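Local coordinates for protein leucyl-tRNA synthetase (Giardia intestinalis, PDB 3PZ6) that probably attaches leucine to its cognate tRNA using ATP, and is represented here by its CP1 editing domain, which probably removes amino acids from mischarged tRNA, at residues A[193-196]-A[197-200]; A[206-209]-A[210-214]; A[264-267]-A[268-272]. The protein carries 2 engineered substitutions. All coordinates share one frame; numbering follows the deposited sequence.

Overall arrangement
All three contacts are local, each within one helix or around its end. Interactions 1 and 2 are neighbours: helix 192-202 and helix 208-211 follow each other in the chain, their contact centres lie about 14 Å apart, and Asp200 touches Ile208. Interaction 3 closes helix 254-271, its centre about 20 Å from that of interaction 1 and 33 Å from that of interaction 2. Interactions 1 and 2 are surface contacts, interaction 3 is partly buried. The chemistry follows position: the mid-helix residues of interaction 1 have regular backbone bonds, whereas interactions 2 and 3 each place more than one donor, some of them weak, on one carbonyl at a helix C-terminus, Ala209 O and Lys267 O.

Interaction 1 (A[193-196]-A[197-200]); sequences DDYA and CYKD
Tyr195 and Lys199 sit one helical turn apart, and the lysine runs obliquely past the phenol, its CB above one ring face, toward the rim, and its CD 4.1 Å from Tyr195 OH. With CG of Tyr195 anti to the backbone N (chi1 180°), the ring extends in the direction of the following turn, where its CD1 lies 4.3 Å from CD2 of Tyr198. Both hydroxyls are satisfied beyond this turn: Tyr195 OH hydrogen-bonds Glu244 OE2, and Tyr198 OH bonds the carbonyl of Leu220. Lys199 NZ reaches toward the same Glu244 carboxylate, though only as a long, weak ion pair, and makes a weak hydrogen bond to Val248 O.

Four consecutive backbone donors are all used. Cys197 N binds Asp193 O at 3.1 Å, with an N-H...O angle of 179°. Tyr198 N binds Asp194 O at 2.9 Å, and Lys199 N binds Tyr195 O at 2.8 Å. Asp200 N completes the set on Ala196 O, also at 2.8 Å. The carboxylate of Asp194 is gripped at both oxygens: OD2 takes Val187 N and OD1 takes the indole NE1 of Trp99, tying the helix to strand 97-100. The repeating i to i-4 pattern is that of a regular alpha-helix, here helix 192-202 of the CP1 editing domain, which touches that strand through Cys197 and Tyr198 and helix 238-245 through Tyr195.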
loop_
_atom_site.group_PDB
_atom_site.type_symbol
_atom_site.label_atom_id
_atom_site.label_comp_id
_atom_site.label_asym_id
_atom_site.label_seq_id
_atom_site.Cartn_x
_atom_site.Cartn_y
_atom_site.Cartn_z
ATOM N N ASP A 193 13.159 -6.795 0.866
ATOM C CA ASP A 193 12.130 -7.606 1.517
ATOM C C ASP A 193 10.839 -7.600 0.701
ATOM O O ASP A 193 10.273 -8.664 0.426
ATOM C CB ASP A 193 11.879 -7.135 2.962
ATOM C CG ASP A 193 12.949 -7.651 3.948
ATOM O OD1 ASP A 193 13.398 -8.816 3.810
ATOM O OD2 ASP A 193 13.351 -6.900 4.869
ATOM N N ASP A 194 10.396 -6.404 0.299
ATOM C CA ASP A 194 9.262 -6.268 -0.609
ATOM C C ASP A 194 9.462 -7.134 -1.852
ATOM O O ASP A 194 8.564 -7.894 -2.230
ATOM C CB ASP A 194 9.044 -4.806 -1.025
ATOM C CG ASP A 194 8.390 -3.965 0.058
ATOM O OD1 ASP A 194 7.936 -4.503 1.086
ATOM O OD2 ASP A 194 8.325 -2.737 -0.127
ATOM N N TYR A 195 10.633 -7.033 -2.476
ATOM C CA TYR A 195 10.898 -7.799 -3.691
ATOM C C TYR A 195 10.899 -9.313 -3.457
ATOM O O TYR A 195 10.349 -10.060 -4.270
ATOM C CB TYR A 195 12.201 -7.378 -4.372
ATOM C CG TYR A 195 12.481 -8.179 -5.629
ATOM C CD1 TYR A 195 11.723 -7.977 -6.793
ATOM C CD2 TYR A 195 13.488 -9.133 -5.662
ATOM C CE1 TYR A 195 11.964 -8.699 -7.952
ATOM C CE2 TYR A 195 13.738 -9.867 -6.824
ATOM C CZ TYR A 195 12.971 -9.644 -7.967
ATOM O OH TYR A 195 13.212 -10.369 -9.120
ATOM N N ALA A 196 11.514 -9.752 -2.357
ATOM C CA ALA A 196 11.594 -11.180 -2.046
ATOM C C ALA A 196 10.190 -11.793 -1.946
ATOM O O ALA A 196 9.894 -12.791 -2.600
ATOM C CB ALA A 196 12.397 -11.422 -0.769
ATOM N N CYS A 197 9.322 -11.171 -1.154
ATOM C CA CYS A 197 7.957 -11.643 -1.026
ATOM C C CYS A 197 7.190 -11.553 -2.340
ATOM O O CYS A 197 6.472 -12.483 -2.710
ATOM C CB CYS A 197 7.210 -10.886 0.054
ATOM S SG CYS A 197 5.617 -11.651 0.358
ATOM N N TYR A 198 7.363 -10.436 -3.043
ATOM C CA TYR A 198 6.724 -10.220 -4.331
ATOM C C TYR A 198 7.080 -11.360 -5.287
ATOM O O TYR A 198 6.195 -11.972 -5.887
ATOM C CB TYR A 198 7.126 -8.848 -4.885
ATOM C CG TYR A 198 6.727 -8.593 -6.323
ATOM C CD1 TYR A 198 5.509 -7.991 -6.638
ATOM C CD2 TYR A 198 7.575 -8.945 -7.369
ATOM C CE1 TYR A 198 5.146 -7.756 -7.965
ATOM C CE2 TYR A 198 7.220 -8.717 -8.688
ATOM C CZ TYR A 198 6.008 -8.122 -8.979
ATOM O OH TYR A 198 5.668 -7.901 -10.297
ATOM N N LYS A 199 8.373 -11.657 -5.388
ATOM C CA LYS A 199 8.888 -12.735 -6.242
ATOM C C LYS A 199 8.444 -14.130 -5.778
ATOM O O LYS A 199 8.141 -14.992 -6.597
ATOM C CB LYS A 199 10.415 -12.651 -6.321
ATOM C CG LYS A 199 11.055 -13.531 -7.354
ATOM C CD LYS A 199 12.499 -13.746 -6.998
ATOM C CE LYS A 199 13.128 -14.836 -7.838
ATOM N NZ LYS A 199 14.297 -15.421 -7.125
ATOM N N ASP A 200 8.410 -14.348 -4.469
ATOM C CA ASP A 200 7.831 -15.574 -3.906
ATOM C C ASP A 200 6.388 -15.845 -4.381
ATOM O O ASP A 200 6.060 -16.977 -4.752
ATOM C CB ASP A 200 7.879 -15.542 -2.375
ATOM C CG ASP A 200 9.251 -15.892 -1.820
ATOM O OD1 ASP A 200 10.136 -16.334 -2.600
ATOM O OD2 ASP A 200 9.444 -15.725 -0.592
#

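Interaction 2 (A[206-209]-A[210-214]); sequences NGIA and EKYGV
The ring of Tyr212, the last residue before the Schellman turn at Gly213, meets Ile208 through one corner: its CE2 lies 4.1 Å from Ile208 CG1, and the two side chains cross at a slant. Over one face sits the neighbouring Lys211, whose CG is 4.2 Å above the plane and over the ring centre. The carbonyl oxygen of Ile208 approaches obliquely, 3.5 Å from Tyr212 CD2. Beyond the turn the phenol rests on Pro102 and Leu153, and its OH hydrogen-bonds Glu173 OE1, so the polar end of the ring is held as well.

The Schellman motif closes the short helix 208-211. Gly213 leaves helical geometry with a positive phi of 75°, a conformation that glycine adopts readily, and the chain turns out of the helix. Two bonds return into the last turn: Val214 N donates to Ala209 O at 2.9 Å, and Gly213 N to Glu210 O at 3.0 Å. Ala209 O also receives a weak bond from Tyr212 N. Further back, Lys211 N reaches Gly207 O at 3.1 Å.

The turn also brings apolar groups together. Val214 CB approaches Ala209 CB, and both residues lean on helix 216-219, Ala209 against Val216 and Val214 against Met219. At the start of the helix the chain is held by Asn204: its ND2 hydrogen-bonds Glu210 OE1, while its OD1 takes a weak bond from Ala209 N. The extended glutamate chain passes back along the turn, leaving OE1 4.0 Å from Gly207 CA.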
loop_
_atom_site.group_PDB
_atom_site.type_symbol
_atom_site.label_atom_id
_atom_site.label_comp_id
_atom_site.label_asym_id
_atom_site.label_seq_id
_atom_site.Cartn_x
_atom_site.Cartn_y
_atom_site.Cartn_z
ATOM N N ASN A 206 6.956 -22.537 -2.961
ATOM C CA ASN A 206 6.380 -23.449 -1.959
ATOM C C ASN A 206 4.845 -23.407 -1.858
ATOM O O ASN A 206 4.273 -23.566 -0.776
ATOM C CB ASN A 206 7.051 -23.247 -0.596
ATOM C CG ASN A 206 8.551 -23.544 -0.630
ATOM O OD1 ASN A 206 9.088 -24.041 -1.631
ATOM N ND2 ASN A 206 9.234 -23.242 0.473
ATOM N N GLY A 207 4.198 -23.190 -3.003
ATOM C CA GLY A 207 2.746 -23.150 -3.106
ATOM C C GLY A 207 2.061 -21.959 -2.454
ATOM O O GLY A 207 0.859 -22.005 -2.192
ATOM N N ILE A 208 2.814 -20.886 -2.218
ATOM C CA ILE A 208 2.328 -19.774 -1.402
ATOM C C ILE A 208 1.244 -18.930 -2.076
ATOM O O ILE A 208 0.372 -18.400 -1.396
ATOM C CB ILE A 208 3.496 -18.892 -0.868
ATOM C CG1 ILE A 208 3.022 -18.016 0.298
ATOM C CG2 ILE A 208 4.148 -18.107 -2.001
ATOM C CD1 ILE A 208 4.085 -17.108 0.884
ATOM N N ALA A 209 1.295 -18.814 -3.400
ATOM C CA ALA A 209 0.251 -18.103 -4.135
ATOM C C ALA A 209 -1.098 -18.834 -4.069
ATOM O O ALA A 209 -2.145 -18.202 -3.872
ATOM C CB ALA A 209 0.666 -17.867 -5.560
ATOM N N GLU A 210 -1.057 -20.160 -4.210
ATOM C CA GLU A 210 -2.258 -20.991 -4.177
ATOM C C GLU A 210 -2.881 -20.972 -2.800
ATOM O O GLU A 210 -4.102 -20.887 -2.671
ATOM C CB GLU A 210 -1.949 -22.448 -4.526
ATOM C CG GLU A 210 -0.937 -22.669 -5.631
ATOM C CD GLU A 210 -0.779 -24.148 -5.995
ATOM O OE1 GLU A 210 0.359 -24.666 -5.901
ATOM O OE2 GLU A 210 -1.791 -24.784 -6.374
ATOM N N LYS A 211 -2.029 -21.075 -1.782
ATOM C CA LYS A 211 -2.445 -21.065 -0.382
ATOM C C LYS A 211 -3.360 -19.886 -0.030
ATOM O O LYS A 211 -4.259 -20.034 0.788
ATOM C CB LYS A 211 -1.221 -21.077 0.546
ATOM C CG LYS A 211 -1.551 -20.810 2.015
ATOM C CD LYS A 211 -0.334 -20.907 2.898
ATOM C CE LYS A 211 -0.593 -20.297 4.280
ATOM N NZ LYS A 211 -1.751 -20.925 5.002
ATOM N N TYR A 212 -3.122 -18.733 -0.645
ATOM C CA TYR A 212 -3.903 -17.525 -0.373
ATOM C C TYR A 212 -4.857 -17.156 -1.513
ATOM O O TYR A 212 -5.504 -16.108 -1.467
ATOM C CB TYR A 212 -2.976 -16.341 -0.052
ATOM C CG TYR A 212 -2.248 -16.478 1.263
ATOM C CD1 TYR A 212 -2.957 -16.507 2.464
ATOM C CD2 TYR A 212 -0.857 -16.577 1.312
ATOM C CE1 TYR A 212 -2.315 -16.624 3.678
ATOM C CE2 TYR A 212 -0.191 -16.702 2.527
ATOM C CZ TYR A 212 -0.930 -16.722 3.713
ATOM O OH TYR A 212 -0.311 -16.854 4.943
ATOM N N GLY A 213 -4.929 -18.012 -2.533
ATOM C CA GLY A 213 -5.897 -17.855 -3.617
ATOM C C GLY A 213 -5.564 -16.755 -4.603
ATOM O O GLY A 213 -6.464 -16.167 -5.214
ATOM N N VAL A 214 -4.270 -16.483 -4.759
ATOM C CA VAL A 214 -3.803 -15.380 -5.586
ATOM C C VAL A 214 -3.912 -15.762 -7.041
ATOM O O VAL A 214 -3.366 -16.783 -7.459
ATOM C CB VAL A 214 -2.316 -14.987 -5.271
ATOM C CG1 VAL A 214 -1.855 -13.832 -6.147
ATOM C CG2 VAL A 214 -2.147 -14.620 -3.812
#

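Interaction 3 (A[264-267]-A[268-272]); sequences CYTK and GFYTG
Tyr270 packs back on Thr266, one turn earlier in the helix, and its side chain can be followed outward. CB starts 3.8 Å from Thr266 O; CG stays at much the same distance from that oxygen. At CD2 the ring meets both the oxygen and the methyl: Thr266 O is 3.4 Å away and Thr266 CG2 3.8 Å. CE2 keeps touch with the methyl, which lies at the ring edge and in its plane, placed there because CG2 of Thr266 is anti to the backbone N. Further out, CZ of Tyr270 lies at the edge of the Phe269 ring, in that ring's plane, while Phe269 CD2 stands over the centre of one Tyr270 face.

These residues form the C-terminal end of helix 254-271, just before the short strand 273-274. Tyr270 N still makes the regular bond to Thr266 O, at 3.1 Å and nearly straight. One residue further along, Lys267 O is gripped twice by Thr271: the backbone N donates from 2.7 Å, and the hydroxyl OG1 from 2.6 Å, standing above the carbonyl plane. Thr271 chi1 of 60° turns OG1 back toward that oxygen. Gly272, where the backbone leaves helical geometry, adds a weak bond from its N to Lys267 O. Thr266 OG1 is occupied by Glu262 O, and Phe269 rests on Lys285 and Lys288 of helix 284-297.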
loop_
_atom_site.group_PDB
_atom_site.type_symbol
_atom_site.label_atom_id
_atom_site.label_comp_id
_atom_site.label_asym_id
_atom_site.label_seq_id
_atom_site.Cartn_x
_atom_site.Cartn_y
_atom_site.Cartn_z
ATOM N N CYS A 264 20.642 -0.305 -0.190
ATOM C CA CYS A 264 19.527 0.366 -0.841
ATOM C C CYS A 264 19.034 1.597 -0.088
ATOM O O CYS A 264 18.835 2.651 -0.683
ATOM C CB CYS A 264 18.380 -0.611 -1.086
ATOM S SG CYS A 264 18.653 -1.641 -2.524
ATOM N N TYR A 265 18.850 1.466 1.218
ATOM C CA TYR A 265 18.353 2.571 2.024
ATOM C C TYR A 265 19.416 3.655 2.233
ATOM O O TYR A 265 19.086 4.841 2.235
ATOM C CB TYR A 265 17.779 2.059 3.350
ATOM C CG TYR A 265 16.416 1.378 3.228
ATOM C CD1 TYR A 265 16.219 0.284 2.375
ATOM C CD2 TYR A 265 15.329 1.819 3.979
ATOM C CE1 TYR A 265 14.975 -0.341 2.263
ATOM C CE2 TYR A 265 14.081 1.197 3.885
ATOM C CZ TYR A 265 13.909 0.121 3.026
ATOM O OH TYR A 265 12.669 -0.484 2.928
ATOM N N THR A 266 20.683 3.258 2.372
ATOM C CA THR A 266 21.763 4.229 2.593
ATOM C C THR A 266 22.185 4.922 1.304
ATOM O O THR A 266 22.113 6.149 1.218
ATOM C CB THR A 266 22.992 3.612 3.314
ATOM O OG1 THR A 266 22.554 2.912 4.483
ATOM C CG2 THR A 266 23.985 4.693 3.729
ATOM N N LYS A 267 22.618 4.148 0.309
ATOM C CA LYS A 267 23.023 4.715 -0.972
ATOM C C LYS A 267 21.858 5.449 -1.610
ATOM O O LYS A 267 22.030 6.533 -2.174
ATOM C CB LYS A 267 23.552 3.643 -1.923
ATOM C CG LYS A 267 24.984 3.224 -1.659
ATOM C CD LYS A 267 25.565 2.464 -2.845
ATOM C CE LYS A 267 26.991 2.012 -2.580
ATOM N NZ LYS A 267 27.923 3.172 -2.448
ATOM N N GLY A 268 20.670 4.853 -1.501
ATOM C CA GLY A 268 19.434 5.467 -1.973
ATOM C C GLY A 268 19.276 6.894 -1.493
ATOM O O GLY A 268 19.116 7.806 -2.297
ATOM N N PHE A 269 19.347 7.090 -0.182
ATOM C CA PHE A 269 19.174 8.415 0.388
ATOM C C PHE A 269 20.283 9.383 -0.043
ATOM O O PHE A 269 19.994 10.486 -0.517
ATOM C CB PHE A 269 19.044 8.355 1.919
ATOM C CG PHE A 269 19.060 9.708 2.579
ATOM C CD1 PHE A 269 17.963 10.560 2.481
ATOM C CD2 PHE A 269 20.183 10.140 3.285
ATOM C CE1 PHE A 269 17.976 11.817 3.084
ATOM C CE2 PHE A 269 20.203 11.399 3.891
ATOM C CZ PHE A 269 19.094 12.235 3.792
ATOM N N TYR A 270 21.540 8.969 0.103
ATOM C CA TYR A 270 22.662 9.879 -0.151
ATOM C C TYR A 270 22.929 10.156 -1.625
ATOM O O TYR A 270 23.226 11.292 -1.991
ATOM C CB TYR A 270 23.938 9.407 0.557
ATOM C CG TYR A 270 23.862 9.562 2.062
ATOM C CD1 TYR A 270 23.753 10.828 2.652
ATOM C CD2 TYR A 270 23.888 8.449 2.897
ATOM C CE1 TYR A 270 23.675 10.976 4.034
ATOM C CE2 TYR A 270 23.810 8.586 4.276
ATOM C CZ TYR A 270 23.701 9.851 4.836
ATOM O OH TYR A 270 23.623 9.983 6.200
ATOM N N THR A 271 22.811 9.131 -2.467
ATOM C CA THR A 271 23.178 9.255 -3.881
ATOM C C THR A 271 22.005 9.092 -4.852
ATOM O O THR A 271 22.135 9.410 -6.036
ATOM C CB THR A 271 24.284 8.255 -4.269
ATOM O OG1 THR A 271 23.821 6.922 -4.041
ATOM C CG2 THR A 271 25.553 8.494 -3.452
ATOM N N GLY A 272 20.869 8.612 -4.350
ATOM C CA GLY A 272 19.707 8.301 -5.186
ATOM C C GLY A 272 19.114 9.486 -5.917
ATOM O O GLY A 272 19.007 10.574 -5.362
#